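Local coordinates for protein monothiol glutaredoxin-S14, chloroplastic (Arabidopsis thaliana, PDB 3IPZ) that binds a [2Fe-2S] cluster as a bridged homodimer, or a labile Fe-S cluster with BOLA1, may donate clusters to other proteins and may regulate CAX cation transporters, at residues Asp9-Leu14 and Lys66-Trp71. Numbering follows the deposited sequence.
Sequences DTLEKL and KEYSNW
Ser69 OG is gripped by hydrogen bonds with Tyr78 OH and Gln76 OE1 and, weakly, with Leu65 O, next to Tyr68, whose ring packs on Leu11. A small hydroxyl suits this buried spot, tying the end of helix 59-69 to strand 76-79 of the thioredoxin-fold sheet. Tyr68 points toward the N-terminal helix 5-15 and also touches Tyr78 of that strand. With its CG anti to the backbone N (chi1 -173°), the ring extends across to Leu11, whose CB sits over the ring centre, 4.3 Å from the centroid and 6° off the normal: a CH-pi contact. Leu11 runs past the tyrosine in the opposite direction, bringing its CD1 within 3.8 Å of Tyr68 CB; the branched, apolar leucine thus meets both ring face and CB. The phenol oxygen reaches the backbone of Glu12, with Tyr68 OH 3.6 Å from Glu12 CA; the extended Glu12 side chain carries its carboxylate away, as suits a charged group on an exposed residue. Asn70, with its positive phi of 59°, ends the helix in a Schellman motif, Trp71 N bonding to Lys66 O at 3.2 Å and Asn70 N weakly to Glu67 O; Lys66 itself is a probable glutathione ligand. The contact between the helices is therefore mainly apolar, probably held by dispersion and the CH-pi interaction, while the polar bonds of Ser69 tie helix 59-69 to the sheet.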
ATOM      1  N   ASP A   9      -6.791   9.272  12.310  1.00 48.87           N
ATOM      2  CA  ASP A   9      -8.108   8.667  12.190  1.00 43.71           C
ATOM      3  C   ASP A   9      -8.468   8.435  10.734  1.00 49.68           C
ATOM      4  O   ASP A   9      -9.011   7.391  10.375  1.00 37.33           O
ATOM      5  CB  ASP A   9      -9.164   9.558  12.838  1.00 58.33           C
ATOM      6  CG  ASP A   9      -9.465   9.155  14.267  1.00 75.28           C
ATOM      7  OD1 ASP A   9      -8.507   8.908  15.030  1.00 84.93           O
ATOM      8  OD2 ASP A   9     -10.658   9.089  14.630  1.00 87.75           O
ATOM      9  N   THR A  10      -8.162   9.416   9.894  1.00 43.87           N
ATOM     10  CA  THR A  10      -8.467   9.296   8.481  1.00 45.93           C
ATOM     11  C   THR A  10      -7.607   8.236   7.814  1.00 42.80           C
ATOM     12  O   THR A  10      -8.099   7.482   6.979  1.00 40.52           O
ATOM     13  CB  THR A  10      -8.312  10.655   7.761  1.00 41.10           C
ATOM     14  OG1 THR A  10      -9.379  11.514   8.169  1.00 43.21           O
ATOM     15  CG2 THR A  10      -8.375  10.488   6.248  1.00 40.71           C
ATOM     16  N   LEU A  11      -6.333   8.170   8.186  1.00 40.06           N
ATOM     17  CA  LEU A  11      -5.448   7.177   7.601  1.00 40.19           C
ATOM     18  C   LEU A  11      -5.939   5.786   7.983  1.00 42.55           C
ATOM     19  O   LEU A  11      -6.001   4.883   7.145  1.00 42.65           O
ATOM     20  CB  LEU A  11      -4.005   7.383   8.076  1.00 34.28           C
ATOM     21  CG  LEU A  11      -3.369   8.707   7.645  1.00 46.68           C
ATOM     22  CD1 LEU A  11      -1.882   8.742   8.028  1.00 25.72           C
ATOM     23  CD2 LEU A  11      -3.540   8.878   6.141  1.00 40.00           C
ATOM     24  N   GLU A  12      -6.307   5.622   9.246  1.00 40.81           N
ATOM     25  CA  GLU A  12      -6.800   4.342   9.719  1.00 36.86           C
ATOM     26  C   GLU A  12      -8.038   3.956   8.922  1.00 45.05           C
ATOM     27  O   GLU A  12      -8.228   2.788   8.562  1.00 44.69           O
ATOM     28  CB  GLU A  12      -7.127   4.427  11.202  1.00 37.04           C
ATOM     29  CG  GLU A  12      -7.730   3.168  11.777  1.00 61.08           C
ATOM     30  CD  GLU A  12      -8.049   3.307  13.253  1.00 70.33           C
ATOM     31  OE1 GLU A  12      -8.684   4.314  13.630  1.00 77.73           O
ATOM     32  OE2 GLU A  12      -7.670   2.410  14.034  1.00 80.43           O
ATOM     33  N   LYS A  13      -8.872   4.949   8.626  1.00 49.15           N
ATOM     34  CA  LYS A  13     -10.091   4.717   7.862  1.00 40.84           C
ATOM     35  C   LYS A  13      -9.732   4.381   6.420  1.00 42.02           C
ATOM     36  O   LYS A  13     -10.284   3.456   5.818  1.00 39.06           O
ATOM     37  CB  LYS A  13     -10.989   5.960   7.906  1.00 45.96           C
ATOM     38  CG  LYS A  13     -12.278   5.814   7.098  1.00 46.53           C
ATOM     39  CD  LYS A  13     -13.172   7.047   7.175  1.00 51.46           C
ATOM     40  CE  LYS A  13     -14.388   6.891   6.256  1.00 50.15           C
ATOM     41  NZ  LYS A  13     -15.372   8.003   6.372  1.00 52.04           N
ATOM     42  N   LEU A  14      -8.790   5.139   5.875  1.00 42.12           N
ATOM     43  CA  LEU A  14      -8.339   4.940   4.506  1.00 40.33           C
ATOM     44  C   LEU A  14      -7.760   3.533   4.270  1.00 44.30           C
ATOM     45  O   LEU A  14      -8.133   2.861   3.301  1.00 37.31           O
ATOM     46  CB  LEU A  14      -7.270   5.975   4.150  1.00 37.08           C
ATOM     47  CG  LEU A  14      -7.279   6.536   2.734  1.00 39.68           C
ATOM     48  CD1 LEU A  14      -5.911   7.091   2.444  1.00 44.29           C
ATOM     49  CD2 LEU A  14      -7.631   5.476   1.718  1.00 47.91           C
ATOM     50  N   LYS A  66       4.338   8.212   5.749  1.00 34.11           N
ATOM     51  CA  LYS A  66       5.704   7.840   6.080  1.00 36.39           C
ATOM     52  C   LYS A  66       5.805   7.613   7.590  1.00 38.90           C
ATOM     53  O   LYS A  66       6.483   6.698   8.050  1.00 45.99           O
ATOM     54  CB  LYS A  66       6.686   8.944   5.662  1.00 28.39           C
ATOM     55  CG  LYS A  66       6.931   9.045   4.167  1.00 28.44           C
ATOM     56  CD  LYS A  66       7.820  10.243   3.805  1.00 40.31           C
ATOM     57  CE  LYS A  66       9.210  10.140   4.453  1.00 56.22           C
ATOM     58  NZ  LYS A  66      10.183  11.167   3.963  1.00 46.78           N
ATOM     59  N   GLU A  67       5.119   8.441   8.364  1.00 40.73           N
ATOM     60  CA  GLU A  67       5.168   8.312   9.810  1.00 41.51           C
ATOM     61  C   GLU A  67       4.248   7.210  10.302  1.00 35.39           C
ATOM     62  O   GLU A  67       4.618   6.441  11.179  1.00 39.74           O
ATOM     63  CB  GLU A  67       4.789   9.630  10.484  1.00 46.55           C
ATOM     64  CG  GLU A  67       5.087   9.631  11.976  1.00 55.61           C
ATOM     65  CD  GLU A  67       4.738  10.949  12.646  1.00 71.52           C
ATOM     66  OE1 GLU A  67       5.194  12.002  12.145  1.00 68.95           O
ATOM     67  OE2 GLU A  67       4.018  10.930  13.672  1.00 71.82           O
ATOM     68  N   TYR A  68       3.046   7.142   9.741  1.00 42.64           N
ATOM     69  CA  TYR A  68       2.066   6.123  10.116  1.00 36.86           C
ATOM     70  C   TYR A  68       2.596   4.702   9.867  1.00 39.47           C
ATOM     71  O   TYR A  68       2.464   3.828  10.717  1.00 35.45           O
ATOM     72  CB  TYR A  68       0.776   6.325   9.311  1.00 37.04           C
ATOM     73  CG  TYR A  68      -0.379   5.439   9.722  1.00 32.77           C
ATOM     74  CD1 TYR A  68      -1.123   5.715  10.863  1.00 42.67           C
ATOM     75  CD2 TYR A  68      -0.737   4.331   8.956  1.00 42.00           C
ATOM     76  CE1 TYR A  68      -2.204   4.908  11.231  1.00 40.85           C
ATOM     77  CE2 TYR A  68      -1.809   3.522   9.313  1.00 36.77           C
ATOM     78  CZ  TYR A  68      -2.541   3.815  10.450  1.00 41.42           C
ATOM     79  OH  TYR A  68      -3.614   3.022  10.804  1.00 48.33           O
ATOM     80  N   SER A  69       3.187   4.485   8.694  1.00 38.81           N
ATOM     81  CA  SER A  69       3.725   3.180   8.309  1.00 41.82           C
ATOM     82  C   SER A  69       5.144   2.958   8.825  1.00 43.15           C
ATOM     83  O   SER A  69       5.624   1.824   8.872  1.00 40.93           O
ATOM     84  CB  SER A  69       3.762   3.053   6.781  1.00 37.12           C
ATOM     85  OG  SER A  69       2.511   3.372   6.210  1.00 50.02           O
ATOM     86  N   ASN A  70       5.802   4.054   9.198  1.00 41.48           N
ATOM     87  CA  ASN A  70       7.183   4.043   9.663  1.00 39.56           C
ATOM     88  C   ASN A  70       8.100   3.473   8.581  1.00 39.61           C
ATOM     89  O   ASN A  70       9.004   2.688   8.855  1.00 47.54           O
ATOM     90  CB  ASN A  70       7.338   3.236  10.951  1.00 47.02           C
ATOM     91  CG  ASN A  70       8.717   3.415  11.573  1.00 60.43           C
ATOM     92  OD1 ASN A  70       9.131   4.538  11.866  1.00 65.85           O
ATOM     93  ND2 ASN A  70       9.433   2.316  11.765  1.00 62.77           N
ATOM     94  N   TRP A  71       7.849   3.893   7.348  1.00 34.39           N
ATOM     95  CA  TRP A  71       8.595   3.467   6.177  1.00 38.09           C
ATOM     96  C   TRP A  71       8.707   4.740   5.334  1.00 41.43           C
ATOM     97  O   TRP A  71       7.699   5.303   4.922  1.00 42.32           O
ATOM     98  CB  TRP A  71       7.811   2.362   5.445  1.00 35.48           C
ATOM     99  CG  TRP A  71       8.490   1.876   4.217  1.00 33.76           C
ATOM    100  CD1 TRP A  71       8.126   2.126   2.925  1.00 38.95           C
ATOM    101  CD2 TRP A  71       9.721   1.149   4.157  1.00 29.51           C
ATOM    102  NE1 TRP A  71       9.064   1.607   2.062  1.00 44.11           N
ATOM    103  CE2 TRP A  71      10.055   1.004   2.794  1.00 37.98           C
ATOM    104  CE3 TRP A  71      10.579   0.612   5.127  1.00 37.34           C
ATOM    105  CZ2 TRP A  71      11.216   0.341   2.370  1.00 48.83           C
ATOM    106  CZ3 TRP A  71      11.732  -0.048   4.709  1.00 32.49           C
ATOM    107  CH2 TRP A  71      12.037  -0.175   3.339  1.00 40.77           C
TER